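Local structure of oxidoreductase (Methanosarcina mazei, 3KA7) at residues 32-44 and 192-204. The protein binds flavin-adenine dinucleotide and probably works as an oxidoreductase of the flavin-containing amine oxidoreductase family. Residues are numbered along the deposited sequence; the frame is centred on the assembly and turned at random.
Sequences LPITGGRFTNLSY and EGGCKGIIDALET. With FAD (flavin-adenine dinucleotide), chain B.
The sulfur of C195 sits squarely over the ring of F39, SG 3.7 Å from the ring centroid and only 2° off its normal, a sulfur-aromatic contact near the N-terminal end of helix 195-208. F39 reaches it because CG stands anti to the backbone N (chi1 -157°), which swings the ring toward the helix. I198 CD1 meets the ring edge in plane, 3.7 Å from F39 CE2. F39 O is buried against CB of C195 and CG1 of I199 without a polar partner. Two residues on, the N41 amide ties down the helix and the loop before it. K196 N donates to N41 OD1 (2.8 Å) from above the carbonyl plane, while N41 ND2 gives a bond to G193 O (2.9 Å). A leucine here would probably leave both K196 N and G193 O without these mates and release the turn before the helix from strand 41-44. At the far end T35 OG1 donates to E203 OE2 (2.5 Å), arriving from above the carboxylate plane. Between these polar ends, I199 CD1 packs on CA of G36. R38 N points straight at FAD O2A (2.7 Å) and R38 NH2 donates a hydrogen bond to FAD O1A. Helix 195-208 thus backs the type II' turn G36-F39 that holds the adenosine-side phosphate of FAD, consistent with the GG doublet that follows the first βαβ unit in flavin-dependent amine oxidases.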
loop_
_atom_site.group_PDB
_atom_site.type_symbol
_atom_site.label_atom_id
_atom_site.label_comp_id
_atom_site.label_asym_id
_atom_site.label_seq_id
_atom_site.Cartn_x
_atom_site.Cartn_y
_atom_site.Cartn_z
ATOM N N LEU A 32 5.867 7.288 -17.902
ATOM C CA LEU A 32 6.239 8.567 -17.297
ATOM C C LEU A 32 7.732 8.860 -17.471
ATOM O O LEU A 32 8.488 7.981 -17.888
ATOM C CB LEU A 32 5.877 8.577 -15.810
ATOM C CG LEU A 32 4.384 8.495 -15.478
ATOM C CD1 LEU A 32 4.161 8.362 -13.976
ATOM C CD2 LEU A 32 3.660 9.712 -16.026
ATOM N N PRO A 33 8.155 10.099 -17.165
ATOM C CA PRO A 33 9.573 10.458 -17.257
ATOM C C PRO A 33 10.449 9.795 -16.204
ATOM O O PRO A 33 11.673 9.754 -16.355
ATOM C CB PRO A 33 9.578 11.980 -17.039
ATOM C CG PRO A 33 8.182 12.420 -17.316
ATOM C CD PRO A 33 7.304 11.275 -16.915
ATOM N N ILE A 34 9.835 9.284 -15.141
ATOM C CA ILE A 34 10.586 8.630 -14.082
ATOM C C ILE A 34 9.956 7.288 -13.731
ATOM O O ILE A 34 8.802 7.019 -14.065
ATOM C CB ILE A 34 10.647 9.477 -12.805
ATOM C CG1 ILE A 34 9.258 9.576 -12.172
ATOM C CG2 ILE A 34 11.268 10.858 -13.098
ATOM C CD1 ILE A 34 9.273 10.230 -10.795
ATOM N N THR A 35 10.732 6.461 -13.049
ATOM C CA THR A 35 10.287 5.140 -12.629
ATOM C C THR A 35 9.719 5.236 -11.210
ATOM O O THR A 35 9.935 6.229 -10.493
ATOM C CB THR A 35 11.471 4.170 -12.564
ATOM O OG1 THR A 35 12.464 4.729 -11.694
ATOM C CG2 THR A 35 12.083 3.944 -13.968
ATOM N N GLY A 36 9.002 4.201 -10.791
ATOM C CA GLY A 36 8.613 4.102 -9.390
ATOM C C GLY A 36 7.109 4.080 -9.195
ATOM O O GLY A 36 6.628 3.621 -8.153
ATOM N N GLY A 37 6.366 4.566 -10.187
ATOM C CA GLY A 37 4.909 4.584 -10.077
ATOM C C GLY A 37 4.485 5.288 -8.794
ATOM O O GLY A 37 4.952 6.391 -8.501
ATOM N N ARG A 38 3.601 4.651 -8.032
ATOM C CA ARG A 38 3.095 5.242 -6.791
ATOM C C ARG A 38 4.008 4.994 -5.585
ATOM O O ARG A 38 3.582 5.139 -4.441
ATOM C CB ARG A 38 1.666 4.759 -6.520
ATOM C CG ARG A 38 0.649 5.338 -7.521
ATOM C CD ARG A 38 -0.730 4.652 -7.415
ATOM N NE ARG A 38 -0.664 3.322 -8.015
ATOM C CZ ARG A 38 -1.182 2.231 -7.475
ATOM N NH1 ARG A 38 -1.816 2.294 -6.306
ATOM N NH2 ARG A 38 -1.033 1.068 -8.087
ATOM N N PHE A 39 5.265 4.650 -5.850
ATOM C CA PHE A 39 6.220 4.367 -4.779
ATOM C C PHE A 39 7.570 5.031 -5.038
ATOM O O PHE A 39 8.613 4.364 -5.031
ATOM C CB PHE A 39 6.427 2.857 -4.638
ATOM C CG PHE A 39 6.935 2.423 -3.270
ATOM C CD1 PHE A 39 6.052 2.197 -2.230
ATOM C CD2 PHE A 39 8.287 2.209 -3.045
ATOM C CE1 PHE A 39 6.508 1.784 -0.980
ATOM C CE2 PHE A 39 8.752 1.802 -1.805
ATOM C CZ PHE A 39 7.868 1.590 -0.768
ATOM N N THR A 40 7.563 6.332 -5.278
ATOM C CA THR A 40 8.832 7.040 -5.422
ATOM C C THR A 40 8.701 8.456 -4.867
ATOM O O THR A 40 7.658 8.823 -4.332
ATOM C CB THR A 40 9.318 7.047 -6.870
ATOM O OG1 THR A 40 10.697 7.466 -6.912
ATOM C CG2 THR A 40 8.457 7.966 -7.695
ATOM N N ASN A 41 9.763 9.245 -4.968
ATOM C CA ASN A 41 9.761 10.554 -4.311
ATOM C C ASN A 41 9.300 11.653 -5.255
ATOM O O ASN A 41 9.426 11.529 -6.471
ATOM C CB ASN A 41 11.154 10.903 -3.771
ATOM C CG ASN A 41 11.579 10.020 -2.612
ATOM O OD1 ASN A 41 10.997 8.957 -2.368
ATOM N ND2 ASN A 41 12.607 10.453 -1.892
ATOM N N LEU A 42 8.766 12.724 -4.687
ATOM C CA LEU A 42 8.426 13.912 -5.448
ATOM C C LEU A 42 9.048 15.090 -4.724
ATOM O O LEU A 42 8.712 15.350 -3.572
ATOM C CB LEU A 42 6.915 14.093 -5.528
ATOM C CG LEU A 42 6.465 15.542 -5.722
ATOM C CD1 LEU A 42 6.838 16.017 -7.110
ATOM C CD2 LEU A 42 4.968 15.684 -5.491
ATOM N N SER A 43 9.989 15.765 -5.381
ATOM C CA SER A 43 10.628 16.947 -4.800
ATOM C C SER A 43 9.628 18.102 -4.811
ATOM O O SER A 43 9.127 18.484 -5.868
ATOM C CB SER A 43 11.885 17.330 -5.592
ATOM O OG SER A 43 12.844 16.283 -5.594
ATOM N N TYR A 44 9.326 18.652 -3.639
ATOM C CA TYR A 44 8.324 19.708 -3.525
ATOM C C TYR A 44 8.698 20.699 -2.428
ATOM O O TYR A 44 8.665 20.373 -1.244
ATOM C CB TYR A 44 6.937 19.125 -3.249
ATOM C CG TYR A 44 5.809 20.113 -3.433
ATOM C CD1 TYR A 44 5.297 20.387 -4.704
ATOM C CD2 TYR A 44 5.240 20.762 -2.342
ATOM C CE1 TYR A 44 4.254 21.291 -4.871
ATOM C CE2 TYR A 44 4.200 21.663 -2.505
ATOM C CZ TYR A 44 3.716 21.926 -3.772
ATOM O OH TYR A 44 2.685 22.822 -3.934
ATOM N N GLU A 192 15.808 4.347 4.121
ATOM C CA GLU A 192 16.636 5.530 3.922
ATOM C C GLU A 192 16.405 6.076 2.513
ATOM O O GLU A 192 16.427 5.319 1.546
ATOM C CB GLU A 192 18.116 5.177 4.104
ATOM C CG GLU A 192 19.023 6.388 4.228
ATOM C CD GLU A 192 20.483 6.015 4.420
ATOM O OE1 GLU A 192 20.768 5.026 5.131
ATOM O OE2 GLU A 192 21.347 6.725 3.858
ATOM N N GLY A 193 16.207 7.385 2.403
ATOM C CA GLY A 193 15.948 8.031 1.126
ATOM C C GLY A 193 14.467 8.033 0.778
ATOM O O GLY A 193 14.068 8.507 -0.286
ATOM N N GLY A 194 13.653 7.480 1.669
ATOM C CA GLY A 194 12.219 7.289 1.397
ATOM C C GLY A 194 11.970 6.241 0.320
ATOM O O GLY A 194 12.842 5.408 0.027
ATOM N N CYS A 195 10.780 6.279 -0.274
ATOM C CA CYS A 195 10.416 5.333 -1.324
ATOM C C CYS A 195 11.502 5.231 -2.386
ATOM O O CYS A 195 11.853 4.135 -2.826
ATOM C CB CYS A 195 9.123 5.759 -2.004
ATOM S SG CYS A 195 7.659 5.572 -0.981
ATOM N N LYS A 196 12.017 6.374 -2.815
ATOM C CA LYS A 196 13.009 6.370 -3.892
ATOM C C LYS A 196 14.276 5.568 -3.532
ATOM O O LYS A 196 14.949 5.047 -4.415
ATOM C CB LYS A 196 13.371 7.800 -4.313
ATOM C CG LYS A 196 14.179 7.864 -5.610
ATOM C CD LYS A 196 14.568 9.299 -5.951
ATOM C CE LYS A 196 15.823 9.312 -6.840
ATOM N NZ LYS A 196 15.608 8.423 -8.005
ATOM N N GLY A 197 14.590 5.451 -2.246
ATOM C CA GLY A 197 15.747 4.648 -1.841
ATOM C C GLY A 197 15.617 3.224 -2.344
ATOM O O GLY A 197 16.594 2.615 -2.807
ATOM N N ILE A 198 14.402 2.687 -2.257
ATOM C CA ILE A 198 14.132 1.327 -2.692
ATOM C C ILE A 198 14.147 1.236 -4.218
ATOM O O ILE A 198 14.720 0.299 -4.794
ATOM C CB ILE A 198 12.785 0.821 -2.102
ATOM C CG1 ILE A 198 12.935 0.627 -0.583
ATOM C CG2 ILE A 198 12.324 -0.473 -2.789
ATOM C CD1 ILE A 198 11.628 0.448 0.154
ATOM N N ILE A 199 13.521 2.218 -4.865
ATOM C CA ILE A 199 13.485 2.309 -6.322
ATOM C C ILE A 199 14.909 2.362 -6.880
ATOM O O ILE A 199 15.259 1.595 -7.779
ATOM C CB ILE A 199 12.663 3.545 -6.792
ATOM C CG1 ILE A 199 11.228 3.468 -6.245
ATOM C CG2 ILE A 199 12.607 3.620 -8.332
ATOM C CD1 ILE A 199 10.496 2.213 -6.681
ATOM N N ASP A 200 15.734 3.250 -6.326
ATOM C CA ASP A 200 17.123 3.386 -6.781
ATOM C C ASP A 200 17.899 2.068 -6.626
ATOM O O ASP A 200 18.652 1.656 -7.523
ATOM C CB ASP A 200 17.830 4.477 -5.976
ATOM C CG ASP A 200 17.440 5.877 -6.404
ATOM O OD1 ASP A 200 16.727 6.029 -7.412
ATOM O OD2 ASP A 200 17.875 6.838 -5.730
ATOM N N ALA A 201 17.729 1.414 -5.484
ATOM C CA ALA A 201 18.412 0.147 -5.217
ATOM C C ALA A 201 18.048 -0.924 -6.241
ATOM O O ALA A 201 18.914 -1.669 -6.707
ATOM C CB ALA A 201 18.122 -0.348 -3.787
ATOM N N LEU A 202 16.766 -1.009 -6.595
ATOM C CA LEU A 202 16.335 -1.968 -7.599
ATOM C C LEU A 202 16.866 -1.628 -8.991
ATOM O O LEU A 202 17.215 -2.518 -9.761
ATOM C CB LEU A 202 14.810 -2.034 -7.641
ATOM C CG LEU A 202 14.199 -2.732 -6.430
ATOM C CD1 LEU A 202 12.687 -2.444 -6.356
ATOM C CD2 LEU A 202 14.465 -4.249 -6.487
ATOM N N GLU A 203 16.898 -0.339 -9.320
ATOM C CA GLU A 203 17.429 0.074 -10.618
ATOM C C GLU A 203 18.898 -0.317 -10.736
ATOM O O GLU A 203 19.354 -0.733 -11.795
ATOM C CB GLU A 203 17.266 1.573 -10.823
ATOM C CG GLU A 203 15.819 1.995 -11.061
ATOM C CD GLU A 203 15.653 3.506 -11.091
ATOM O OE1 GLU A 203 16.313 4.217 -10.292
ATOM O OE2 GLU A 203 14.852 3.990 -11.907
ATOM N N THR A 204 19.630 -0.184 -9.642
ATOM C CA THR A 204 21.038 -0.607 -9.620
ATOM C C THR A 204 21.218 -2.095 -9.934
ATOM O O THR A 204 22.092 -2.474 -10.722
ATOM C CB THR A 204 21.696 -0.247 -8.273
ATOM O OG1 THR A 204 21.715 1.180 -8.137
ATOM C CG2 THR A 204 23.128 -0.765 -8.215
HETATM P PA FAD B . 2.244 1.227 -9.872
HETATM O O1A FAD B . 0.765 1.208 -10.158
HETATM O O2A FAD B . 2.714 2.191 -8.808
HETATM O O5B FAD B . 3.038 1.534 -11.233
HETATM C C5B FAD B . 2.436 1.237 -12.486
HETATM C C4B FAD B . 3.358 1.899 -13.514
HETATM O O4B FAD B . 2.946 1.611 -14.836
HETATM C C3B FAD B . 3.348 3.422 -13.354
HETATM O O3B FAD B . 4.670 3.908 -13.179
HETATM C C2B FAD B . 2.733 3.922 -14.663
HETATM O O2B FAD B . 3.253 5.169 -15.082
HETATM C C1B FAD B . 3.060 2.789 -15.629
HETATM N N9A FAD B . 2.133 2.647 -16.760
HETATM C C8A FAD B . 0.755 2.721 -16.780
HETATM N N7A FAD B . 0.336 2.455 -18.050
HETATM C C5A FAD B . 1.437 2.216 -18.813
HETATM C C6A FAD B . 1.606 1.923 -20.158
HETATM N N6A FAD B . 0.548 1.704 -20.933
HETATM N N1A FAD B . 2.882 1.733 -20.649
HETATM C C2A FAD B . 3.987 1.842 -19.828
HETATM N N3A FAD B . 3.819 2.140 -18.492
HETATM C C4A FAD B . 2.561 2.326 -18.013
HETATM N N1 FAD B . 2.132 1.135 0.370
HETATM C C2 FAD B . 2.953 0.785 1.428
HETATM O O2 FAD B . 3.494 -0.329 1.446
HETATM N N3 FAD B . 3.137 1.682 2.469
HETATM C C4 FAD B . 2.509 2.915 2.462
HETATM O O4 FAD B . 2.668 3.716 3.383
HETATM C C4X FAD B . 1.681 3.265 1.405
HETATM N N5 FAD B . 1.033 4.492 1.402
HETATM C C5X FAD B . 0.221 4.829 0.331
HETATM C C6 FAD B . -0.424 6.066 0.304
HETATM C C7 FAD B . -1.222 6.417 -0.778
HETATM C C7M FAD B . -1.911 7.760 -0.777
HETATM C C8 FAD B . -1.374 5.520 -1.826
HETATM C C8M FAD B . -2.235 5.857 -3.009
HETATM C C9 FAD B . -0.741 4.279 -1.799
HETATM C C9A FAD B . 0.066 3.934 -0.720
HETATM N N10 FAD B . 0.699 2.698 -0.691
HETATM C C10 FAD B . 1.508 2.365 0.360
HETATM C "C1'" FAD B . 0.473 1.682 -1.761
HETATM C "C2'" FAD B . 1.654 1.721 -2.739
HETATM O "O2'" FAD B . 1.951 3.076 -3.068
HETATM C "C3'" FAD B . 1.288 0.931 -3.991
HETATM O "O3'" FAD B . 0.711 -0.312 -3.608
HETATM C "C4'" FAD B . 2.445 0.628 -4.938
HETATM O "O4'" FAD B . 3.224 1.774 -5.213
HETATM C "C5'" FAD B . 1.826 0.149 -6.247
HETATM O "O5'" FAD B . 2.858 -0.416 -7.016
HETATM P P FAD B . 2.517 -1.238 -8.331
HETATM O O1P FAD B . 3.505 -2.371 -8.465
HETATM O O2P FAD B . 1.060 -1.651 -8.387
HETATM O O3P FAD B . 2.804 -0.254 -9.571
#